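Local coordinates for aminopeptidase N (Francisella tularensis subsp. tularensis, PDB 5DLL), which probably removes N-terminal amino acids from intracellular peptides, as a zinc-dependent aminopeptidase of the M1 family, at residues V307-F312 with G333-R338; F192-Y197 with E276-N281. All blocks are in the same frame, centred on the assembly; numbering follows the deposited sequence.

Interaction 1 of 2, residues V307-F312 with G333-R338. With ZN (zinc ion), chain B.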
loop_
_atom_site.group_PDB
_atom_site.type_symbol
_atom_site.label_atom_id
_atom_site.label_comp_id
_atom_site.label_asym_id
_atom_site.label_seq_id
_atom_site.Cartn_x
_atom_site.Cartn_y
_atom_site.Cartn_z
ATOM N N VAL A 307 -3.693 -4.408 9.443
ATOM C CA VAL A 307 -4.642 -5.353 10.021
ATOM C C VAL A 307 -6.006 -5.163 9.364
ATOM O O VAL A 307 -6.671 -6.136 8.995
ATOM C CB VAL A 307 -4.768 -5.169 11.554
ATOM C CG1 VAL A 307 -5.912 -6.005 12.118
ATOM C CG2 VAL A 307 -3.460 -5.522 12.254
ATOM N N GLY A 308 -6.418 -3.905 9.224
ATOM C CA GLY A 308 -7.667 -3.572 8.560
ATOM C C GLY A 308 -7.762 -4.222 7.196
ATOM O O GLY A 308 -8.668 -5.020 6.942
ATOM N N HIS A 309 -6.804 -3.896 6.334
ATOM C CA HIS A 309 -6.808 -4.347 4.948
ATOM C C HIS A 309 -7.025 -5.850 4.826
ATOM O O HIS A 309 -7.832 -6.305 4.019
ATOM C CB HIS A 309 -5.492 -3.959 4.275
ATOM C CG HIS A 309 -5.341 -4.499 2.888
ATOM N ND1 HIS A 309 -5.500 -3.719 1.764
ATOM C CD2 HIS A 309 -5.043 -5.741 2.443
ATOM C CE1 HIS A 309 -5.305 -4.457 0.686
ATOM N NE2 HIS A 309 -5.030 -5.690 1.071
ATOM N N GLU A 310 -6.294 -6.621 5.622
ATOM C CA GLU A 310 -6.377 -8.071 5.537
ATOM C C GLU A 310 -7.720 -8.583 6.059
ATOM O O GLU A 310 -8.262 -9.544 5.507
ATOM C CB GLU A 310 -5.207 -8.743 6.274
ATOM C CG GLU A 310 -3.809 -8.354 5.781
ATOM C CD GLU A 310 -3.581 -8.565 4.285
ATOM O OE1 GLU A 310 -4.163 -9.502 3.701
ATOM O OE2 GLU A 310 -2.802 -7.788 3.686
ATOM N N TYR A 311 -8.267 -7.950 7.102
ATOM C CA TYR A 311 -9.592 -8.336 7.604
ATOM C C TYR A 311 -10.679 -8.094 6.545
ATOM O O TYR A 311 -11.619 -8.888 6.409
ATOM C CB TYR A 311 -9.958 -7.615 8.919
ATOM C CG TYR A 311 -11.389 -7.900 9.354
ATOM C CD1 TYR A 311 -11.720 -9.093 9.993
ATOM C CD2 TYR A 311 -12.422 -6.998 9.075
ATOM C CE1 TYR A 311 -13.031 -9.374 10.363
ATOM C CE2 TYR A 311 -13.734 -7.271 9.438
ATOM C CZ TYR A 311 -14.034 -8.459 10.081
ATOM O OH TYR A 311 -15.331 -8.737 10.448
ATOM N N PHE A 312 -10.540 -7.009 5.789
ATOM C CA PHE A 312 -11.544 -6.634 4.790
ATOM C C PHE A 312 -11.593 -7.620 3.625
ATOM O O PHE A 312 -12.651 -7.809 3.028
ATOM C CB PHE A 312 -11.321 -5.189 4.318
ATOM C CG PHE A 312 -11.301 -4.182 5.446
ATOM C CD1 PHE A 312 -12.154 -4.318 6.543
ATOM C CD2 PHE A 312 -10.429 -3.105 5.420
ATOM C CE1 PHE A 312 -12.128 -3.413 7.584
ATOM C CE2 PHE A 312 -10.402 -2.193 6.461
ATOM C CZ PHE A 312 -11.253 -2.347 7.542
ATOM N N GLY A 333 -7.981 -3.943 -5.338
ATOM C CA GLY A 333 -8.472 -2.564 -5.489
ATOM C C GLY A 333 -9.675 -2.232 -4.610
ATOM O O GLY A 333 -9.722 -1.181 -3.965
ATOM N N LEU A 334 -10.652 -3.133 -4.595
ATOM C CA LEU A 334 -11.828 -2.985 -3.750
ATOM C C LEU A 334 -11.438 -2.991 -2.274
ATOM O O LEU A 334 -11.916 -2.163 -1.510
ATOM C CB LEU A 334 -12.838 -4.101 -4.043
ATOM C CG LEU A 334 -14.150 -4.109 -3.256
ATOM C CD1 LEU A 334 -14.875 -2.776 -3.366
ATOM C CD2 LEU A 334 -15.049 -5.243 -3.727
ATOM N N THR A 335 -10.559 -3.911 -1.887
ATOM C CA THR A 335 -10.095 -4.027 -0.503
ATOM C C THR A 335 -9.149 -2.886 -0.109
ATOM O O THR A 335 -9.050 -2.542 1.068
ATOM C CB THR A 335 -9.370 -5.373 -0.269
ATOM O OG1 THR A 335 -10.125 -6.446 -0.846
ATOM C CG2 THR A 335 -9.184 -5.635 1.215
ATOM N N VAL A 336 -8.440 -2.325 -1.089
ATOM C CA VAL A 336 -7.576 -1.160 -0.874
ATOM C C VAL A 336 -8.448 0.071 -0.658
ATOM O O VAL A 336 -8.212 0.861 0.264
ATOM C CB VAL A 336 -6.614 -0.922 -2.065
ATOM C CG1 VAL A 336 -5.981 0.462 -2.001
ATOM C CG2 VAL A 336 -5.517 -1.984 -2.098
ATOM N N PHE A 337 -9.453 0.235 -1.513
ATOM C CA PHE A 337 -10.422 1.311 -1.355
ATOM C C PHE A 337 -11.035 1.261 0.040
ATOM O O PHE A 337 -11.181 2.284 0.705
ATOM C CB PHE A 337 -11.518 1.210 -2.418
ATOM C CG PHE A 337 -12.685 2.117 -2.167
ATOM C CD1 PHE A 337 -12.618 3.457 -2.501
ATOM C CD2 PHE A 337 -13.851 1.629 -1.590
ATOM C CE1 PHE A 337 -13.689 4.297 -2.265
ATOM C CE2 PHE A 337 -14.931 2.462 -1.357
ATOM C CZ PHE A 337 -14.850 3.798 -1.694
ATOM N N ARG A 338 -11.375 0.061 0.486
ATOM C CA ARG A 338 -11.951 -0.116 1.807
ATOM C C ARG A 338 -10.971 0.238 2.926
ATOM O O ARG A 338 -11.342 0.943 3.858
ATOM C CB ARG A 338 -12.459 -1.540 1.973
ATOM C CG ARG A 338 -13.612 -1.872 1.041
ATOM C CD ARG A 338 -13.970 -3.338 1.155
ATOM N NE ARG A 338 -14.578 -3.607 2.454
ATOM C CZ ARG A 338 -14.736 -4.813 2.985
ATOM N NH1 ARG A 338 -14.323 -5.897 2.348
ATOM N NH2 ARG A 338 -15.307 -4.933 4.166
HETATM ZN ZN ZN B . -4.618 -7.392 -0.190
#

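Interaction 2 of 2, residues F192-Y197 with E276-N281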
loop_
_atom_site.group_PDB
_atom_site.type_symbol
_atom_site.label_atom_id
_atom_site.label_comp_id
_atom_site.label_asym_id
_atom_site.label_seq_id
_atom_site.Cartn_x
_atom_site.Cartn_y
_atom_site.Cartn_z
ATOM N N PHE A 192 -17.378 -22.317 4.303
ATOM C CA PHE A 192 -17.569 -21.469 3.124
ATOM C C PHE A 192 -16.567 -21.828 2.043
ATOM O O PHE A 192 -15.366 -21.922 2.309
ATOM C CB PHE A 192 -17.448 -19.980 3.483
ATOM C CG PHE A 192 -18.278 -19.575 4.673
ATOM C CD1 PHE A 192 -19.647 -19.367 4.545
ATOM C CD2 PHE A 192 -17.694 -19.429 5.930
ATOM C CE1 PHE A 192 -20.412 -19.011 5.644
ATOM C CE2 PHE A 192 -18.457 -19.077 7.028
ATOM C CZ PHE A 192 -19.816 -18.864 6.886
ATOM N N LYS A 193 -17.078 -22.024 0.829
ATOM C CA LYS A 193 -16.252 -22.286 -0.347
ATOM C C LYS A 193 -15.166 -21.212 -0.516
ATOM O O LYS A 193 -15.452 -20.016 -0.448
ATOM C CB LYS A 193 -17.123 -22.332 -1.607
ATOM C CG LYS A 193 -18.076 -23.516 -1.676
ATOM C CD LYS A 193 -19.164 -23.306 -2.724
ATOM C CE LYS A 193 -18.645 -23.446 -4.150
ATOM N NZ LYS A 193 -18.235 -24.841 -4.494
ATOM N N LYS A 194 -13.921 -21.647 -0.718
ATOM C CA LYS A 194 -12.811 -20.734 -0.980
ATOM C C LYS A 194 -11.814 -21.339 -1.956
ATOM O O LYS A 194 -11.688 -22.564 -2.031
ATOM C CB LYS A 194 -12.089 -20.362 0.319
ATOM C CG LYS A 194 -11.302 -21.485 0.987
ATOM C CD LYS A 194 -10.476 -20.938 2.143
ATOM C CE LYS A 194 -9.626 -22.006 2.818
ATOM N NZ LYS A 194 -10.372 -22.746 3.875
ATOM N N PRO A 195 -11.094 -20.482 -2.702
ATOM C CA PRO A 195 -9.997 -20.975 -3.533
ATOM C C PRO A 195 -8.795 -21.364 -2.669
ATOM O O PRO A 195 -8.651 -20.871 -1.553
ATOM C CB PRO A 195 -9.678 -19.786 -4.439
ATOM C CG PRO A 195 -10.102 -18.588 -3.664
ATOM C CD PRO A 195 -11.244 -19.015 -2.788
ATOM N N CYS A 196 -7.939 -22.240 -3.179
ATOM C CA CYS A 196 -6.853 -22.789 -2.372
ATOM C C CYS A 196 -5.769 -21.775 -1.981
ATOM O O CYS A 196 -5.055 -22.007 -1.008
ATOM C CB CYS A 196 -6.219 -24.003 -3.067
ATOM S SG CYS A 196 -5.653 -23.734 -4.763
ATOM N N TYR A 197 -5.649 -20.657 -2.701
ATOM C CA TYR A 197 -4.615 -19.660 -2.386
ATOM C C TYR A 197 -4.826 -19.014 -1.012
ATOM O O TYR A 197 -3.906 -18.402 -0.455
ATOM C CB TYR A 197 -4.501 -18.597 -3.494
ATOM C CG TYR A 197 -5.552 -17.500 -3.477
ATOM C CD1 TYR A 197 -5.406 -16.382 -2.657
ATOM C CD2 TYR A 197 -6.674 -17.565 -4.302
ATOM C CE1 TYR A 197 -6.359 -15.369 -2.638
ATOM C CE2 TYR A 197 -7.631 -16.555 -4.293
ATOM C CZ TYR A 197 -7.470 -15.460 -3.456
ATOM O OH TYR A 197 -8.413 -14.455 -3.432
ATOM N N GLU A 276 -4.013 -12.654 3.543
ATOM C CA GLU A 276 -5.410 -12.664 3.970
ATOM C C GLU A 276 -6.013 -14.058 4.131
ATOM O O GLU A 276 -7.208 -14.244 3.879
ATOM C CB GLU A 276 -6.270 -11.866 2.976
ATOM C CG GLU A 276 -6.521 -12.543 1.631
ATOM C CD GLU A 276 -5.729 -11.960 0.480
ATOM O OE1 GLU A 276 -4.681 -11.315 0.721
ATOM O OE2 GLU A 276 -6.172 -12.170 -0.676
ATOM N N ASN A 277 -5.221 -15.035 4.563
ATOM C CA ASN A 277 -5.717 -16.412 4.615
ATOM C C ASN A 277 -6.981 -16.458 5.466
ATOM O O ASN A 277 -7.018 -15.878 6.549
ATOM C CB ASN A 277 -4.662 -17.380 5.161
ATOM C CG ASN A 277 -3.349 -17.303 4.413
ATOM O OD1 ASN A 277 -2.308 -17.033 5.006
ATOM N ND2 ASN A 277 -3.390 -17.541 3.107
ATOM N N LYS A 278 -8.013 -17.125 4.957
ATOM C CA LYS A 278 -9.343 -17.089 5.558
ATOM C C LYS A 278 -9.328 -17.561 7.016
ATOM O O LYS A 278 -8.992 -18.707 7.303
ATOM C CB LYS A 278 -10.314 -17.926 4.720
ATOM C CG LYS A 278 -11.729 -18.068 5.268
ATOM C CD LYS A 278 -12.457 -16.738 5.381
ATOM C CE LYS A 278 -13.953 -16.938 5.606
ATOM N NZ LYS A 278 -14.687 -17.101 4.319
ATOM N N GLY A 279 -9.669 -16.649 7.927
ATOM C CA GLY A 279 -9.748 -16.950 9.358
ATOM C C GLY A 279 -8.399 -17.021 10.056
ATOM O O GLY A 279 -8.324 -17.238 11.267
ATOM N N LEU A 280 -7.331 -16.811 9.295
ATOM C CA LEU A 280 -5.981 -17.108 9.755
ATOM C C LEU A 280 -5.015 -16.232 8.974
ATOM O O LEU A 280 -4.295 -16.690 8.094
ATOM C CB LEU A 280 -5.671 -18.601 9.559
ATOM C CG LEU A 280 -4.303 -19.125 10.017
ATOM C CD1 LEU A 280 -3.931 -18.644 11.409
ATOM C CD2 LEU A 280 -4.287 -20.641 9.962
ATOM N N ASN A 281 -5.037 -14.946 9.279
ATOM C CA ASN A 281 -4.156 -14.012 8.613
ATOM C C ASN A 281 -2.754 -14.216 9.157
ATOM O O ASN A 281 -2.582 -14.599 10.316
ATOM C CB ASN A 281 -4.633 -12.576 8.830
ATOM C CG ASN A 281 -5.982 -12.299 8.183
ATOM O OD1 ASN A 281 -6.561 -13.159 7.510
ATOM N ND2 ASN A 281 -6.486 -11.087 8.377
#

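Interaction 1 of 2, residues V307-F312 with G333-R338
Thr335 lays its methyl, CG2, over one face of the zinc-binding His309 ring. This is a CH-pi contact: CG2 stands 4.1 Å from the centroid of the His309 ring and only 7° off its normal. The hydroxyl of Thr335 is turned from the ring and bonds to Lys331 O and Thr316 OG1. CG2 points across to the other helix because it lies anti to the Thr335 backbone N. Val336 adds a second apolar contact, with CG2 3.7 Å from His309 CE1, at the edge and in the ring plane. Thr335 CG2 also touches Phe312 CB at 3.8 Å.

The His309 ring is fixed at both nitrogens. NE2 binds zinc at 2.2 Å. ND1 is hydrogen-bonded to Asp339, a second-shell residue that helps set the ring's rotation. His313 and Glu332 also bind the metal. The spacing matches the HExxH-x18-E zinc site of the M1 peptidases, with His309 and Glu310 opening the motif.

Beside this apolar patch the Arg338 guanidinium lies with one face over Phe312 CB, with 3.7 Å from Arg338 CZ to that carbon. The Phe312 ring is tilted 39° against the guanidinium plane. The Arg338 chain bends about its CG-CD bond, and its polar end has partners of its own: a salt bridge from NH2 to Asp249 and a hydrogen bond from NH1 to Thr316.

The two helical segments run at 135° to each other, with axes 8.9 Å apart. Helix 236-253 covers Val307, Tyr311 and Phe312. Helix 390-423 packs on Leu334, Val336 and Phe337, and strand 280-284 meets Glu310.

Interaction 2 of 2, residues F192-Y197 with E276-N281
Lys278 has the most surface buried here, and it meets two residues of 192-197. Its CB lies 4.0 Å from Lys194 CD, a contact between the aliphatic parts of two lysines. Farther out, its NZ comes 4.1 Å from Phe192 CB, oblique to the ring. The chain reaches Phe192 through bends at chi2 (62°) and chi4 (-86°). Asp258 gives this NZ a long, weak ion pair.

Tyr197 offers a ring edge. Its CE1 stands 3.8 Å from Glu276 OE2, which lies near the ring plane, while the carboxylate is turned 85° against the ring. The same OE2 has a salt bridge to Lys331. The Tyr197 hydroxyl is hydrogen-bonded to Thr321, and Trp325 meets the ring edge-to-face.

Lys194 packs through its methylenes. Its ammonium bends away at chi4 to a salt bridge with Asp190. Strand 193-195 is tied to strand 150-160 by backbone bonds between Lys194 and Ala151.

Residues Asn277 to Leu280 form a type II turn, closed by Leu280 N to Asn277 O at 2.9 Å. Glu276 and Asn277 end the GAMEN sequence, the exopeptidase signature of M1 enzymes.

The N-terminal domain thus meets the catalytic domain through methylenes, a ring edge and the Lys278 ammonium against Phe192. The charges are answered outside the two segments: firmly for Lys194 and Glu276, while the Asp258 pair of Lys278 is weak and long.

In the fold
Interactions 1 and 2 have centres about 15 Å apart. Interaction 1 lies within the catalytic domain, and interaction 2 joins it to the N-terminal domain. Interaction 1 supplies a zinc ligand and the second helix behind it. Interaction 2 brings the end of the GAMEN sequence, with the Glu276 side chain about 4 Å from the metal at its nearest atom. Tyr197 of segment 192-197 lies farther out, its OH 8.7 Å from the zinc ion. The two contacts touch directly: Glu310 OE1 is 3.2 Å from Glu276 N. Strand 280-284 leads along the chain to helix 297-312, joining segment 276-281 to segment 307-312. Lys331, bonded in both contacts, connects them further.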